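Local structure of glutathione s-transferase III (Zea mays, 1AW9) at residues A[10-23]-A[161-174]. The protein probably conjugates reduced glutathione to hydrophobic electrophiles, including certain herbicides, as a phi-class glutathione transferase. Numbering follows the deposited sequence.
Sequences LSPNVVRVATVLNE and FTLADANHASYLLY
Closest at R16 and S170, whose CA atoms lie 5.3 Å apart, helix 12-23 of the thioredoxin-like N-terminal domain crosses helix 169-174 of the all-helical C-terminal domain at 128°, the axes 8.5 Å apart. P12, in the first turn, wedges between two tyrosines: its CG sits 3.5 Å from the centroid of the Y174 ring, almost on the ring normal, while CB makes an off-centre CH-pi contact over one face of Y171. S170 OG, set between its backbone N and carbonyl carbon, donates to P12 O (2.8 Å) from the face opposite to R16 N, so this carbonyl keeps its helical bond as well. The R16 chain leaves anti to its backbone N and bends at chi3 (-68°), turning the guanidinium to within 15° of the Y171 ring plane, with NH2 3.3 Å from CD2 of that ring. NE then meets a lone pair of N167 O at 3.2 Å, and NH1 binds N13 OD1 at 2.7 Å. N71 ties the same corner together, bonding both R16 O and N167 OD1. Nearby, a water donates to T19 OG1 and A166 O and accepts from S170 N. Beyond it, V20 CG2 packs on L163 CD1 and A166 CB. An alanine in place of R16 would remove the guanidinium, which would probably leave N13 OD1 and N167 O without these donors. As S11, P12 and N13 probably bind glutathione, this buried interface of mixed polar and CH-pi contacts is consistent with holding the start of helix 12-23, at that site, against the C-terminal domain.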
ATOM      1  N   LEU A  10     -28.409  -2.867  -7.510  1.00 33.09           N
ATOM      2  CA  LEU A  10     -27.348  -2.164  -8.234  1.00 32.42           C
ATOM      3  C   LEU A  10     -25.998  -2.852  -8.190  1.00 29.70           C
ATOM      4  O   LEU A  10     -25.128  -2.557  -9.002  1.00 30.38           O
ATOM      5  CB  LEU A  10     -27.198  -0.737  -7.727  1.00 34.25           C
ATOM      6  CG  LEU A  10     -28.322   0.147  -8.261  1.00 39.07           C
ATOM      7  CD1 LEU A  10     -28.279   1.509  -7.591  1.00 40.66           C
ATOM      8  CD2 LEU A  10     -28.217   0.266  -9.776  1.00 39.29           C
ATOM      9  N   SER A  11     -25.811  -3.729  -7.217  1.00 25.50           N
ATOM     10  CA  SER A  11     -24.567  -4.436  -7.066  1.00 23.41           C
ATOM     11  C   SER A  11     -24.324  -5.414  -8.226  1.00 24.14           C
ATOM     12  O   SER A  11     -25.085  -6.384  -8.411  1.00 24.05           O
ATOM     13  CB  SER A  11     -24.585  -5.159  -5.735  1.00 21.61           C
ATOM     14  OG  SER A  11     -23.968  -6.424  -5.850  1.00 25.58           O
ATOM     15  N   PRO A  12     -23.213  -5.228  -8.973  1.00 22.38           N
ATOM     16  CA  PRO A  12     -22.913  -6.111 -10.103  1.00 22.00           C
ATOM     17  C   PRO A  12     -22.820  -7.590  -9.723  1.00 20.92           C
ATOM     18  O   PRO A  12     -22.942  -8.475 -10.575  1.00 21.89           O
ATOM     19  CB  PRO A  12     -21.556  -5.586 -10.616  1.00 23.25           C
ATOM     20  CG  PRO A  12     -21.529  -4.160 -10.215  1.00 24.33           C
ATOM     21  CD  PRO A  12     -22.161  -4.205  -8.815  1.00 23.43           C
ATOM     22  N   ASN A  13     -22.570  -7.866  -8.456  1.00 19.32           N
ATOM     23  CA  ASN A  13     -22.451  -9.244  -8.049  1.00 17.71           C
ATOM     24  C   ASN A  13     -23.849  -9.832  -7.929  1.00 16.86           C
ATOM     25  O   ASN A  13     -24.037 -11.030  -8.132  1.00 17.87           O
ATOM     26  CB  ASN A  13     -21.605  -9.365  -6.780  1.00 22.03           C
ATOM     27  CG  ASN A  13     -20.100  -9.200  -7.060  1.00 25.57           C
ATOM     28  OD1 ASN A  13     -19.589  -9.712  -8.050  1.00 28.97           O
ATOM     29  ND2 ASN A  13     -19.403  -8.453  -6.212  1.00 27.61           N
ATOM     30  N   VAL A  14     -24.839  -8.982  -7.646  1.00 15.72           N
ATOM     31  CA  VAL A  14     -26.236  -9.435  -7.588  1.00 17.29           C
ATOM     32  C   VAL A  14     -26.681  -9.575  -9.038  1.00 17.12           C
ATOM     33  O   VAL A  14     -27.267 -10.579  -9.418  1.00 19.01           O
ATOM     34  CB  VAL A  14     -27.150  -8.438  -6.862  1.00 16.87           C
ATOM     35  CG1 VAL A  14     -28.642  -8.773  -7.082  1.00 14.82           C
ATOM     36  CG2 VAL A  14     -26.825  -8.471  -5.400  1.00 16.01           C
ATOM     37  N   VAL A  15     -26.311  -8.613  -9.883  1.00 18.72           N
ATOM     38  CA  VAL A  15     -26.664  -8.688 -11.295  1.00 15.87           C
ATOM     39  C   VAL A  15     -26.070  -9.924 -11.994  1.00 17.18           C
ATOM     40  O   VAL A  15     -26.668 -10.431 -12.933  1.00 18.67           O
ATOM     41  CB  VAL A  15     -26.298  -7.392 -12.035  1.00 15.03           C
ATOM     42  CG1 VAL A  15     -26.632  -7.502 -13.542  1.00 14.59           C
ATOM     43  CG2 VAL A  15     -27.027  -6.228 -11.400  1.00 11.65           C
ATOM     44  N   ARG A  16     -24.916 -10.424 -11.548  1.00 17.28           N
ATOM     45  CA  ARG A  16     -24.331 -11.614 -12.155  1.00 17.09           C
ATOM     46  C   ARG A  16     -25.245 -12.821 -11.945  1.00 18.41           C
ATOM     47  O   ARG A  16     -25.217 -13.784 -12.735  1.00 19.48           O
ATOM     48  CB  ARG A  16     -22.959 -11.959 -11.544  1.00 16.86           C
ATOM     49  CG  ARG A  16     -22.271 -13.221 -12.176  1.00 19.01           C
ATOM     50  CD  ARG A  16     -20.957 -13.770 -11.490  1.00 20.85           C
ATOM     51  NE  ARG A  16     -19.834 -12.842 -11.636  1.00 25.13           N
ATOM     52  CZ  ARG A  16     -19.450 -11.990 -10.688  1.00 28.04           C
ATOM     53  NH1 ARG A  16     -20.066 -11.985  -9.508  1.00 25.52           N
ATOM     54  NH2 ARG A  16     -18.620 -10.996 -10.989  1.00 28.40           N
ATOM     55  N   VAL A  17     -25.951 -12.836 -10.812  1.00 18.75           N
ATOM     56  CA  VAL A  17     -26.844 -13.960 -10.492  1.00 17.91           C
ATOM     57  C   VAL A  17     -28.151 -13.799 -11.248  1.00 17.35           C
ATOM     58  O   VAL A  17     -28.630 -14.748 -11.839  1.00 16.97           O
ATOM     59  CB  VAL A  17     -27.112 -14.101  -8.981  1.00 15.73           C
ATOM     60  CG1 VAL A  17     -28.018 -15.294  -8.725  1.00 12.93           C
ATOM     61  CG2 VAL A  17     -25.800 -14.297  -8.250  1.00 14.64           C
ATOM     62  N   ALA A  18     -28.696 -12.586 -11.238  1.00 16.89           N
ATOM     63  CA  ALA A  18     -29.925 -12.273 -11.947  1.00 18.32           C
ATOM     64  C   ALA A  18     -29.727 -12.671 -13.427  1.00 20.29           C
ATOM     65  O   ALA A  18     -30.618 -13.252 -14.056  1.00 21.89           O
ATOM     66  CB  ALA A  18     -30.218 -10.771 -11.815  1.00 15.00           C
ATOM     67  N   THR A  19     -28.534 -12.400 -13.958  1.00 20.28           N
ATOM     68  CA  THR A  19     -28.180 -12.732 -15.331  1.00 19.41           C
ATOM     69  C   THR A  19     -28.500 -14.199 -15.588  1.00 21.61           C
ATOM     70  O   THR A  19     -29.247 -14.532 -16.498  1.00 23.25           O
ATOM     71  CB  THR A  19     -26.667 -12.475 -15.601  1.00 18.02           C
ATOM     72  OG1 THR A  19     -26.410 -11.073 -15.549  1.00 21.64           O
ATOM     73  CG2 THR A  19     -26.252 -12.956 -16.954  1.00 16.68           C
ATOM     74  N   VAL A  20     -27.956 -15.077 -14.765  1.00 21.33           N
ATOM     75  CA  VAL A  20     -28.187 -16.485 -14.932  1.00 20.85           C
ATOM     76  C   VAL A  20     -29.643 -16.882 -14.644  1.00 23.69           C
ATOM     77  O   VAL A  20     -30.177 -17.752 -15.325  1.00 25.48           O
ATOM     78  CB  VAL A  20     -27.156 -17.291 -14.122  1.00 20.23           C
ATOM     79  CG1 VAL A  20     -27.556 -18.730 -13.983  1.00 18.54           C
ATOM     80  CG2 VAL A  20     -25.829 -17.241 -14.833  1.00 17.48           C
ATOM     81  N   LEU A  21     -30.325 -16.207 -13.722  1.00 23.65           N
ATOM     82  CA  LEU A  21     -31.719 -16.575 -13.440  1.00 24.46           C
ATOM     83  C   LEU A  21     -32.635 -16.258 -14.635  1.00 26.63           C
ATOM     84  O   LEU A  21     -33.519 -17.048 -14.957  1.00 27.18           O
ATOM     85  CB  LEU A  21     -32.244 -15.924 -12.153  1.00 22.20           C
ATOM     86  CG  LEU A  21     -31.568 -16.268 -10.798  1.00 21.40           C
ATOM     87  CD1 LEU A  21     -32.125 -15.401  -9.717  1.00 19.14           C
ATOM     88  CD2 LEU A  21     -31.713 -17.698 -10.400  1.00 21.75           C
ATOM     89  N   ASN A  22     -32.403 -15.142 -15.322  1.00 26.72           N
ATOM     90  CA  ASN A  22     -33.213 -14.813 -16.484  1.00 26.68           C
ATOM     91  C   ASN A  22     -32.929 -15.737 -17.651  1.00 28.37           C
ATOM     92  O   ASN A  22     -33.829 -16.095 -18.385  1.00 31.38           O
ATOM     93  CB  ASN A  22     -32.994 -13.391 -16.907  1.00 25.14           C
ATOM     94  CG  ASN A  22     -33.528 -12.452 -15.913  1.00 28.52           C
ATOM     95  OD1 ASN A  22     -34.606 -12.671 -15.394  1.00 28.45           O
ATOM     96  ND2 ASN A  22     -32.764 -11.422 -15.578  1.00 30.77           N
ATOM     97  N   GLU A  23     -31.684 -16.139 -17.842  1.00 27.78           N
ATOM     98  CA  GLU A  23     -31.382 -17.023 -18.953  1.00 26.32           C
ATOM     99  C   GLU A  23     -32.198 -18.292 -18.792  1.00 26.66           C
ATOM    100  O   GLU A  23     -32.775 -18.775 -19.745  1.00 27.97           O
ATOM    101  CB  GLU A  23     -29.894 -17.353 -18.995  1.00 24.98           C
ATOM    102  CG  GLU A  23     -29.018 -16.245 -19.540  1.00 28.76           C
ATOM    103  CD  GLU A  23     -29.088 -16.099 -21.063  1.00 30.77           C
ATOM    104  OE1 GLU A  23     -29.524 -17.043 -21.752  1.00 33.70           O
ATOM    105  OE2 GLU A  23     -28.691 -15.046 -21.588  1.00 31.12           O
ATOM    106  N   PHE A 161     -22.935 -20.081 -26.355  1.00 25.95           N
ATOM    107  CA  PHE A 161     -22.926 -19.242 -25.180  1.00 24.01           C
ATOM    108  C   PHE A 161     -23.136 -20.172 -23.975  1.00 25.66           C
ATOM    109  O   PHE A 161     -24.052 -21.005 -23.968  1.00 25.88           O
ATOM    110  CB  PHE A 161     -24.047 -18.212 -25.321  1.00 20.31           C
ATOM    111  CG  PHE A 161     -24.286 -17.390 -24.100  1.00 19.50           C
ATOM    112  CD1 PHE A 161     -25.170 -17.829 -23.112  1.00 16.53           C
ATOM    113  CD2 PHE A 161     -23.711 -16.131 -23.978  1.00 18.35           C
ATOM    114  CE1 PHE A 161     -25.485 -17.029 -22.038  1.00 18.95           C
ATOM    115  CE2 PHE A 161     -24.023 -15.302 -22.886  1.00 18.18           C
ATOM    116  CZ  PHE A 161     -24.908 -15.748 -21.922  1.00 18.66           C
ATOM    117  N   THR A 162     -22.218 -20.099 -23.014  1.00 22.96           N
ATOM    118  CA  THR A 162     -22.307 -20.937 -21.841  1.00 21.18           C
ATOM    119  C   THR A 162     -22.233 -20.078 -20.590  1.00 21.21           C
ATOM    120  O   THR A 162     -22.263 -18.842 -20.661  1.00 19.02           O
ATOM    121  CB  THR A 162     -21.174 -22.017 -21.798  1.00 21.94           C
ATOM    122  OG1 THR A 162     -19.894 -21.375 -21.730  1.00 22.14           O
ATOM    123  CG2 THR A 162     -21.220 -22.920 -23.034  1.00 20.88           C
ATOM    124  N   LEU A 163     -22.173 -20.754 -19.439  1.00 20.73           N
ATOM    125  CA  LEU A 163     -22.077 -20.121 -18.136  1.00 16.83           C
ATOM    126  C   LEU A 163     -20.824 -19.228 -18.103  1.00 15.11           C
ATOM    127  O   LEU A 163     -20.850 -18.120 -17.554  1.00 16.02           O
ATOM    128  CB  LEU A 163     -21.996 -21.205 -17.065  1.00 14.83           C
ATOM    129  CG  LEU A 163     -22.012 -20.767 -15.593  1.00 14.74           C
ATOM    130  CD1 LEU A 163     -23.337 -20.063 -15.254  1.00 15.35           C
ATOM    131  CD2 LEU A 163     -21.786 -21.983 -14.707  1.00 12.63           C
ATOM    132  N   ALA A 164     -19.743 -19.706 -18.706  1.00 13.80           N
ATOM    133  CA  ALA A 164     -18.496 -18.951 -18.756  1.00 14.62           C
ATOM    134  C   ALA A 164     -18.717 -17.525 -19.263  1.00 15.87           C
ATOM    135  O   ALA A 164     -18.209 -16.579 -18.653  1.00 16.71           O
ATOM    136  CB  ALA A 164     -17.449 -19.678 -19.610  1.00 10.00           C
ATOM    137  N   ASP A 165     -19.532 -17.346 -20.309  1.00 16.69           N
ATOM    138  CA  ASP A 165     -19.771 -15.993 -20.855  1.00 16.38           C
ATOM    139  C   ASP A 165     -20.709 -15.169 -19.988  1.00 17.69           C
ATOM    140  O   ASP A 165     -20.483 -13.974 -19.787  1.00 18.91           O
ATOM    141  CB  ASP A 165     -20.332 -16.033 -22.293  1.00 14.05           C
ATOM    142  CG  ASP A 165     -19.592 -17.014 -23.184  1.00 15.80           C
ATOM    143  OD1 ASP A 165     -19.968 -18.183 -23.167  1.00 20.94           O
ATOM    144  OD2 ASP A 165     -18.609 -16.671 -23.868  1.00 15.67           O
ATOM    145  N   ALA A 166     -21.747 -15.823 -19.467  1.00 16.79           N
ATOM    146  CA  ALA A 166     -22.766 -15.162 -18.681  1.00 15.94           C
ATOM    147  C   ALA A 166     -22.208 -14.539 -17.393  1.00 17.55           C
ATOM    148  O   ALA A 166     -22.666 -13.468 -16.961  1.00 15.58           O
ATOM    149  CB  ALA A 166     -23.914 -16.165 -18.370  1.00 16.17           C
ATOM    150  N   ASN A 167     -21.208 -15.209 -16.807  1.00 16.42           N
ATOM    151  CA  ASN A 167     -20.571 -14.747 -15.570  1.00 16.56           C
ATOM    152  C   ASN A 167     -19.823 -13.429 -15.760  1.00 16.58           C
ATOM    153  O   ASN A 167     -19.560 -12.711 -14.795  1.00 17.14           O
ATOM    154  CB  ASN A 167     -19.647 -15.832 -15.001  1.00 14.95           C
ATOM    155  CG  ASN A 167     -20.393 -16.828 -14.102  1.00 16.98           C
ATOM    156  OD1 ASN A 167     -21.568 -16.636 -13.776  1.00 18.80           O
ATOM    157  ND2 ASN A 167     -19.701 -17.849 -13.651  1.00 15.75           N
ATOM    158  N   HIS A 168     -19.554 -13.079 -17.018  1.00 14.86           N
ATOM    159  CA  HIS A 168     -18.855 -11.852 -17.346  1.00 11.64           C
ATOM    160  C   HIS A 168     -19.776 -10.709 -17.573  1.00 12.29           C
ATOM    161  O   HIS A 168     -19.377  -9.579 -17.398  1.00 14.71           O
ATOM    162  CB  HIS A 168     -18.094 -11.998 -18.644  1.00 11.14           C
ATOM    163  CG  HIS A 168     -16.839 -12.796 -18.525  1.00  8.39           C
ATOM    164  ND1 HIS A 168     -16.821 -14.163 -18.585  1.00  8.45           N
ATOM    165  CD2 HIS A 168     -15.556 -12.400 -18.408  1.00  7.24           C
ATOM    166  CE1 HIS A 168     -15.578 -14.583 -18.522  1.00  7.32           C
ATOM    167  NE2 HIS A 168     -14.778 -13.528 -18.414  1.00  9.45           N
ATOM    168  N   ALA A 169     -21.007 -10.978 -17.981  1.00 13.66           N
ATOM    169  CA  ALA A 169     -21.917  -9.910 -18.357  1.00 13.12           C
ATOM    170  C   ALA A 169     -22.139  -8.669 -17.497  1.00 15.55           C
ATOM    171  O   ALA A 169     -22.131  -7.551 -18.040  1.00 16.26           O
ATOM    172  CB  ALA A 169     -23.230 -10.488 -18.797  1.00 14.58           C
ATOM    173  N   SER A 170     -22.361  -8.830 -16.183  1.00 17.49           N
ATOM    174  CA  SER A 170     -22.615  -7.677 -15.322  1.00 14.53           C
ATOM    175  C   SER A 170     -21.421  -6.768 -15.228  1.00 14.78           C
ATOM    176  O   SER A 170     -21.576  -5.556 -15.292  1.00 15.86           O
ATOM    177  CB  SER A 170     -23.115  -8.066 -13.939  1.00 12.38           C
ATOM    178  OG  SER A 170     -22.158  -8.763 -13.206  1.00 14.09           O
ATOM    179  N   TYR A 171     -20.226  -7.334 -15.117  1.00 15.04           N
ATOM    180  CA  TYR A 171     -19.046  -6.506 -15.048  1.00 13.21           C
ATOM    181  C   TYR A 171     -18.668  -5.863 -16.371  1.00 14.34           C
ATOM    182  O   TYR A 171     -18.173  -4.737 -16.368  1.00 15.77           O
ATOM    183  CB  TYR A 171     -17.900  -7.214 -14.354  1.00 15.31           C
ATOM    184  CG  TYR A 171     -17.942  -6.965 -12.849  1.00 18.44           C
ATOM    185  CD1 TYR A 171     -17.370  -5.817 -12.297  1.00 18.35           C
ATOM    186  CD2 TYR A 171     -18.573  -7.865 -11.978  1.00 21.77           C
ATOM    187  CE1 TYR A 171     -17.419  -5.572 -10.932  1.00 19.40           C
ATOM    188  CE2 TYR A 171     -18.626  -7.620 -10.592  1.00 21.76           C
ATOM    189  CZ  TYR A 171     -18.042  -6.472 -10.091  1.00 21.07           C
ATOM    190  OH  TYR A 171     -18.054  -6.228  -8.731  1.00 27.99           O
ATOM    191  N   LEU A 172     -18.967  -6.507 -17.506  1.00 11.85           N
ATOM    192  CA  LEU A 172     -18.691  -5.897 -18.804  1.00 11.68           C
ATOM    193  C   LEU A 172     -19.632  -4.688 -18.938  1.00 14.16           C
ATOM    194  O   LEU A 172     -19.247  -3.612 -19.414  1.00 13.32           O
ATOM    195  CB  LEU A 172     -18.939  -6.890 -19.943  1.00 10.70           C
ATOM    196  CG  LEU A 172     -17.833  -7.892 -20.274  1.00 10.50           C
ATOM    197  CD1 LEU A 172     -18.355  -8.768 -21.366  1.00 11.44           C
ATOM    198  CD2 LEU A 172     -16.534  -7.220 -20.718  1.00  9.84           C
ATOM    199  N   LEU A 173     -20.868  -4.879 -18.484  1.00 16.46           N
ATOM    200  CA  LEU A 173     -21.895  -3.841 -18.497  1.00 18.22           C
ATOM    201  C   LEU A 173     -21.418  -2.621 -17.713  1.00 18.38           C
ATOM    202  O   LEU A 173     -21.389  -1.512 -18.232  1.00 20.11           O
ATOM    203  CB  LEU A 173     -23.203  -4.400 -17.906  1.00 18.33           C
ATOM    204  CG  LEU A 173     -24.481  -3.571 -17.983  1.00 21.30           C
ATOM    205  CD1 LEU A 173     -24.535  -2.536 -16.878  1.00 27.21           C
ATOM    206  CD2 LEU A 173     -24.598  -2.902 -19.351  1.00 24.16           C
ATOM    207  N   TYR A 174     -21.019  -2.816 -16.466  1.00 19.61           N
ATOM    208  CA  TYR A 174     -20.550  -1.692 -15.655  1.00 20.12           C
ATOM    209  C   TYR A 174     -19.277  -1.053 -16.202  1.00 19.47           C
ATOM    210  O   TYR A 174     -19.163   0.167 -16.199  1.00 18.55           O
ATOM    211  CB  TYR A 174     -20.390  -2.112 -14.194  1.00 23.88           C
ATOM    212  CG  TYR A 174     -21.715  -2.193 -13.478  1.00 28.35           C
ATOM    213  CD1 TYR A 174     -22.647  -3.169 -13.813  1.00 31.05           C
ATOM    214  CD2 TYR A 174     -22.054  -1.275 -12.485  1.00 29.21           C
ATOM    215  CE1 TYR A 174     -23.895  -3.233 -13.175  1.00 32.16           C
ATOM    216  CE2 TYR A 174     -23.293  -1.332 -11.840  1.00 31.14           C
ATOM    217  CZ  TYR A 174     -24.208  -2.315 -12.186  1.00 31.20           C
ATOM    218  OH  TYR A 174     -25.407  -2.421 -11.516  1.00 30.72           O
TER
HETATM  219  O   HOH W   1     -23.324 -11.555 -15.507  1.00 13.74           O